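Local coordinates for BRIC1 (Synthetic construct, PDB 6FF6), which is a computationally designed repeat protein, built to fold into a novel corrugated architecture of packed helices, at residues Leu158-Lys169 with Thr184-Arg195. Numbering follows the deposited sequence.
Sequences LNAIFRAAHFIK and THLMENLLDEAR
R195 lays its guanidinium flat over one face of the F162 ring, the two planes 21° apart and R195 CZ 4.0 Å from the ring centroid, a cation-pi stack extended by a CH-pi contact from R195 CD. The guanidinium is kept from turning by D192 of its own helix: R195 NE and NH2 both donate to D192 OD1, near the guanidinium plane, while D192 OD2 pairs with R196. F162, CG anti to the backbone N, sits as a knob among E188, L191, D192 and R195.

The extended E188 side chain divides its carboxylate between two donors. H166 ND1 donates to E188 OE2, which lies near the plane of the imidazole, at 2.8 Å and 150°; K169 NZ takes the syn lone pair of E188 OE1 at 2.9 Å in a salt bridge. The bend at chi3 of K169 (77°) brings NZ round to E188, and K169 CD rides over one face of the H185 ring, 3.6 Å from its centroid.

Beneath this polar row, L191 CD1 rests 3.8 Å from A165 CB, and its CD2 meets I161 CG2. The consecutive helices 155-174 and 178-196 form an antiparallel hairpin of an Hpt-like unit, the segment axes 8.9 Å apart at closest, with an aliphatic seam and a charged flank; the E188 carboxylate probably favours a protonated K169 and may raise the basicity of H166.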
loop_
_atom_site.group_PDB
_atom_site.type_symbol
_atom_site.label_atom_id
_atom_site.label_comp_id
_atom_site.label_asym_id
_atom_site.label_seq_id
_atom_site.Cartn_x
_atom_site.Cartn_y
_atom_site.Cartn_z
ATOM N N LEU A 158 23.412 -20.698 -2.741
ATOM C CA LEU A 158 22.845 -21.070 -1.450
ATOM C C LEU A 158 22.272 -19.838 -0.782
ATOM O O LEU A 158 21.224 -19.923 -0.140
ATOM C CB LEU A 158 23.867 -21.778 -0.545
ATOM C CG LEU A 158 24.254 -23.220 -0.939
ATOM C CD1 LEU A 158 25.393 -23.721 -0.094
ATOM C CD2 LEU A 158 23.066 -24.183 -0.853
ATOM N N ASN A 159 22.912 -18.686 -0.986
ATOM C CA ASN A 159 22.391 -17.432 -0.479
ATOM C C ASN A 159 21.063 -17.090 -1.215
ATOM O O ASN A 159 20.126 -16.618 -0.568
ATOM C CB ASN A 159 23.411 -16.322 -0.650
ATOM C CG ASN A 159 23.009 -15.040 0.028
ATOM O OD1 ASN A 159 23.036 -14.931 1.255
ATOM N ND2 ASN A 159 22.620 -14.040 -0.760
ATOM N N ALA A 160 20.973 -17.376 -2.545
ATOM C CA ALA A 160 19.774 -17.148 -3.364
ATOM C C ALA A 160 18.574 -18.037 -2.940
ATOM O O ALA A 160 17.449 -17.537 -2.793
ATOM C CB ALA A 160 20.103 -17.376 -4.826
ATOM N N ILE A 161 18.816 -19.350 -2.749
ATOM C CA ILE A 161 17.771 -20.284 -2.350
ATOM C C ILE A 161 17.294 -19.829 -0.993
ATOM O O ILE A 161 16.082 -19.758 -0.777
ATOM C CB ILE A 161 18.244 -21.761 -2.345
ATOM C CG1 ILE A 161 18.753 -22.200 -3.738
ATOM C CG2 ILE A 161 17.123 -22.703 -1.867
ATOM C CD1 ILE A 161 19.781 -23.342 -3.721
ATOM N N PHE A 162 18.245 -19.447 -0.106
ATOM C CA PHE A 162 17.948 -18.960 1.241
ATOM C C PHE A 162 17.005 -17.772 1.222
ATOM O O PHE A 162 16.003 -17.787 1.934
ATOM C CB PHE A 162 19.231 -18.589 2.004
ATOM C CG PHE A 162 19.003 -17.881 3.327
ATOM C CD1 PHE A 162 18.733 -18.603 4.483
ATOM C CD2 PHE A 162 19.058 -16.491 3.412
ATOM C CE1 PHE A 162 18.522 -17.949 5.700
ATOM C CE2 PHE A 162 18.841 -15.838 4.628
ATOM C CZ PHE A 162 18.575 -16.572 5.763
ATOM N N ARG A 163 17.342 -16.737 0.443
ATOM C CA ARG A 163 16.541 -15.521 0.365
ATOM C C ARG A 163 15.164 -15.762 -0.231
ATOM O O ARG A 163 14.198 -15.186 0.271
ATOM C CB ARG A 163 17.291 -14.391 -0.363
ATOM C CG ARG A 163 18.565 -13.883 0.334
ATOM C CD ARG A 163 18.340 -13.313 1.728
ATOM N NE ARG A 163 17.747 -11.979 1.704
ATOM C CZ ARG A 163 17.805 -11.125 2.720
ATOM N NH1 ARG A 163 18.431 -11.457 3.843
ATOM N NH2 ARG A 163 17.243 -9.925 2.620
ATOM N N ALA A 164 15.063 -16.642 -1.263
ATOM C CA ALA A 164 13.774 -17.001 -1.875
ATOM C C ALA A 164 12.879 -17.682 -0.803
ATOM O O ALA A 164 11.709 -17.331 -0.654
ATOM C CB ALA A 164 13.984 -17.922 -3.065
ATOM N N ALA A 165 13.461 -18.577 0.000
ATOM C CA ALA A 165 12.743 -19.213 1.096
ATOM C C ALA A 165 12.356 -18.170 2.140
ATOM O O ALA A 165 11.222 -18.198 2.630
ATOM C CB ALA A 165 13.603 -20.297 1.735
ATOM N N HIS A 166 13.288 -17.242 2.461
ATOM C CA HIS A 166 13.067 -16.161 3.420
ATOM C C HIS A 166 11.876 -15.294 3.002
ATOM O O HIS A 166 11.057 -14.937 3.855
ATOM C CB HIS A 166 14.326 -15.302 3.585
ATOM C CG HIS A 166 14.159 -14.170 4.556
ATOM N ND1 HIS A 166 14.116 -14.389 5.926
ATOM C CD2 HIS A 166 14.026 -12.844 4.323
ATOM C CE1 HIS A 166 13.967 -13.197 6.479
ATOM N NE2 HIS A 166 13.909 -12.235 5.556
ATOM N N PHE A 167 11.770 -14.972 1.692
ATOM C CA PHE A 167 10.647 -14.184 1.185
ATOM C C PHE A 167 9.317 -14.921 1.397
ATOM O O PHE A 167 8.368 -14.334 1.935
ATOM C CB PHE A 167 10.820 -13.826 -0.299
ATOM C CG PHE A 167 9.587 -13.191 -0.921
ATOM C CD1 PHE A 167 9.267 -11.855 -0.672
ATOM C CD2 PHE A 167 8.725 -13.937 -1.721
ATOM C CE1 PHE A 167 8.128 -11.279 -1.232
ATOM C CE2 PHE A 167 7.590 -13.353 -2.289
ATOM C CZ PHE A 167 7.302 -12.030 -2.041
ATOM N N ILE A 168 9.260 -16.201 0.967
ATOM C CA ILE A 168 8.068 -17.034 1.070
ATOM C C ILE A 168 7.626 -17.147 2.513
ATOM O O ILE A 168 6.447 -16.971 2.795
ATOM C CB ILE A 168 8.229 -18.393 0.372
ATOM C CG1 ILE A 168 8.551 -18.216 -1.144
ATOM C CG2 ILE A 168 6.946 -19.200 0.548
ATOM C CD1 ILE A 168 9.180 -19.453 -1.841
ATOM N N LYS A 169 8.576 -17.356 3.434
ATOM C CA LYS A 169 8.288 -17.416 4.861
ATOM C C LYS A 169 7.683 -16.114 5.340
ATOM O O LYS A 169 6.622 -16.142 5.964
ATOM C CB LYS A 169 9.548 -17.754 5.668
ATOM C CG LYS A 169 9.254 -17.974 7.151
ATOM C CD LYS A 169 10.485 -17.854 8.010
ATOM C CE LYS A 169 10.957 -16.439 8.268
ATOM N NZ LYS A 169 12.204 -16.407 9.079
ATOM N N THR A 184 8.667 -23.631 5.159
ATOM C CA THR A 184 9.705 -22.764 4.610
ATOM C C THR A 184 10.724 -22.368 5.674
ATOM O O THR A 184 11.907 -22.348 5.373
ATOM C CB THR A 184 9.099 -21.542 3.964
ATOM O OG1 THR A 184 8.134 -20.979 4.836
ATOM C CG2 THR A 184 8.469 -21.825 2.638
ATOM N N HIS A 185 10.281 -22.089 6.917
ATOM C CA HIS A 185 11.192 -21.715 8.002
ATOM C C HIS A 185 12.181 -22.815 8.330
ATOM O O HIS A 185 13.368 -22.533 8.503
ATOM C CB HIS A 185 10.456 -21.312 9.280
ATOM C CG HIS A 185 11.257 -20.392 10.164
ATOM N ND1 HIS A 185 12.529 -19.947 9.801
ATOM C CD2 HIS A 185 10.907 -19.792 11.326
ATOM C CE1 HIS A 185 12.912 -19.120 10.763
ATOM N NE2 HIS A 185 11.973 -18.994 11.702
ATOM N N LEU A 186 11.695 -24.066 8.427
ATOM C CA LEU A 186 12.549 -25.208 8.708
ATOM C C LEU A 186 13.596 -25.412 7.626
ATOM O O LEU A 186 14.746 -25.700 7.956
ATOM C CB LEU A 186 11.728 -26.470 8.906
ATOM C CG LEU A 186 10.966 -26.554 10.211
ATOM C CD1 LEU A 186 10.020 -27.703 10.194
ATOM C CD2 LEU A 186 11.900 -26.694 11.399
ATOM N N MET A 187 13.213 -25.236 6.348
ATOM C CA MET A 187 14.140 -25.366 5.233
ATOM C C MET A 187 15.131 -24.187 5.271
ATOM O O MET A 187 16.323 -24.388 5.048
ATOM C CB MET A 187 13.369 -25.418 3.913
ATOM C CG MET A 187 14.230 -25.602 2.698
ATOM S SD MET A 187 13.164 -25.743 1.253
ATOM C CE MET A 187 14.308 -26.009 0.021
ATOM N N GLU A 188 14.642 -22.977 5.609
ATOM C CA GLU A 188 15.450 -21.761 5.714
ATOM C C GLU A 188 16.596 -21.925 6.701
ATOM O O GLU A 188 17.720 -21.563 6.376
ATOM C CB GLU A 188 14.577 -20.567 6.112
ATOM C CG GLU A 188 15.310 -19.241 6.131
ATOM C CD GLU A 188 14.583 -18.105 6.815
ATOM O OE1 GLU A 188 13.625 -18.375 7.571
ATOM O OE2 GLU A 188 14.981 -16.939 6.609
ATOM N N ASN A 189 16.318 -22.452 7.897
ATOM C CA ASN A 189 17.348 -22.679 8.908
ATOM C C ASN A 189 18.446 -23.620 8.390
ATOM O O ASN A 189 19.629 -23.345 8.603
ATOM C CB ASN A 189 16.731 -23.185 10.210
ATOM C CG ASN A 189 15.988 -22.126 10.987
ATOM O OD1 ASN A 189 16.225 -20.915 10.858
ATOM N ND2 ASN A 189 15.076 -22.566 11.830
ATOM N N LEU A 190 18.044 -24.687 7.656
ATOM C CA LEU A 190 18.945 -25.646 7.008
ATOM C C LEU A 190 19.732 -24.943 5.899
ATOM O O LEU A 190 20.932 -25.170 5.771
ATOM C CB LEU A 190 18.168 -26.851 6.436
ATOM C CG LEU A 190 17.509 -27.790 7.463
ATOM C CD1 LEU A 190 16.567 -28.761 6.793
ATOM C CD2 LEU A 190 18.534 -28.573 8.208
ATOM N N LEU A 191 19.074 -24.052 5.143
ATOM C CA LEU A 191 19.721 -23.276 4.082
ATOM C C LEU A 191 20.721 -22.262 4.654
ATOM O O LEU A 191 21.732 -21.978 4.008
ATOM C CB LEU A 191 18.677 -22.572 3.199
ATOM C CG LEU A 191 17.735 -23.474 2.395
ATOM C CD1 LEU A 191 16.579 -22.682 1.847
ATOM C CD2 LEU A 191 18.462 -24.198 1.292
ATOM N N ASP A 192 20.449 -21.736 5.869
ATOM C CA ASP A 192 21.331 -20.795 6.557
ATOM C C ASP A 192 22.615 -21.515 6.973
ATOM O O ASP A 192 23.710 -20.974 6.788
ATOM C CB ASP A 192 20.639 -20.169 7.774
ATOM C CG ASP A 192 21.387 -18.974 8.328
ATOM O OD1 ASP A 192 21.436 -17.936 7.641
ATOM O OD2 ASP A 192 21.930 -19.081 9.444
ATOM N N GLU A 193 22.487 -22.747 7.492
ATOM C CA GLU A 193 23.652 -23.542 7.864
ATOM C C GLU A 193 24.417 -24.007 6.613
ATOM O O GLU A 193 25.651 -24.037 6.628
ATOM C CB GLU A 193 23.234 -24.699 8.761
ATOM C CG GLU A 193 23.402 -24.431 10.251
ATOM C CD GLU A 193 22.598 -23.299 10.861
ATOM O OE1 GLU A 193 21.446 -23.555 11.278
ATOM O OE2 GLU A 193 23.125 -22.166 10.943
ATOM N N ALA A 194 23.689 -24.284 5.512
ATOM C CA ALA A 194 24.287 -24.677 4.235
ATOM C C ALA A 194 25.083 -23.540 3.593
ATOM O O ALA A 194 26.195 -23.785 3.126
ATOM C CB ALA A 194 23.215 -25.161 3.279
ATOM N N ARG A 195 24.529 -22.304 3.570
ATOM C CA ARG A 195 25.195 -21.148 2.956
ATOM C C ARG A 195 26.439 -20.694 3.729
ATOM O O ARG A 195 27.438 -20.319 3.113
ATOM C CB ARG A 195 24.210 -19.985 2.715
ATOM C CG ARG A 195 23.808 -19.203 3.957
ATOM C CD ARG A 195 22.610 -18.336 3.703
ATOM N NE ARG A 195 22.309 -17.489 4.855
ATOM C CZ ARG A 195 22.678 -16.216 4.968
ATOM N NH1 ARG A 195 23.365 -15.628 3.997
ATOM N NH2 ARG A 195 22.352 -15.518 6.048
#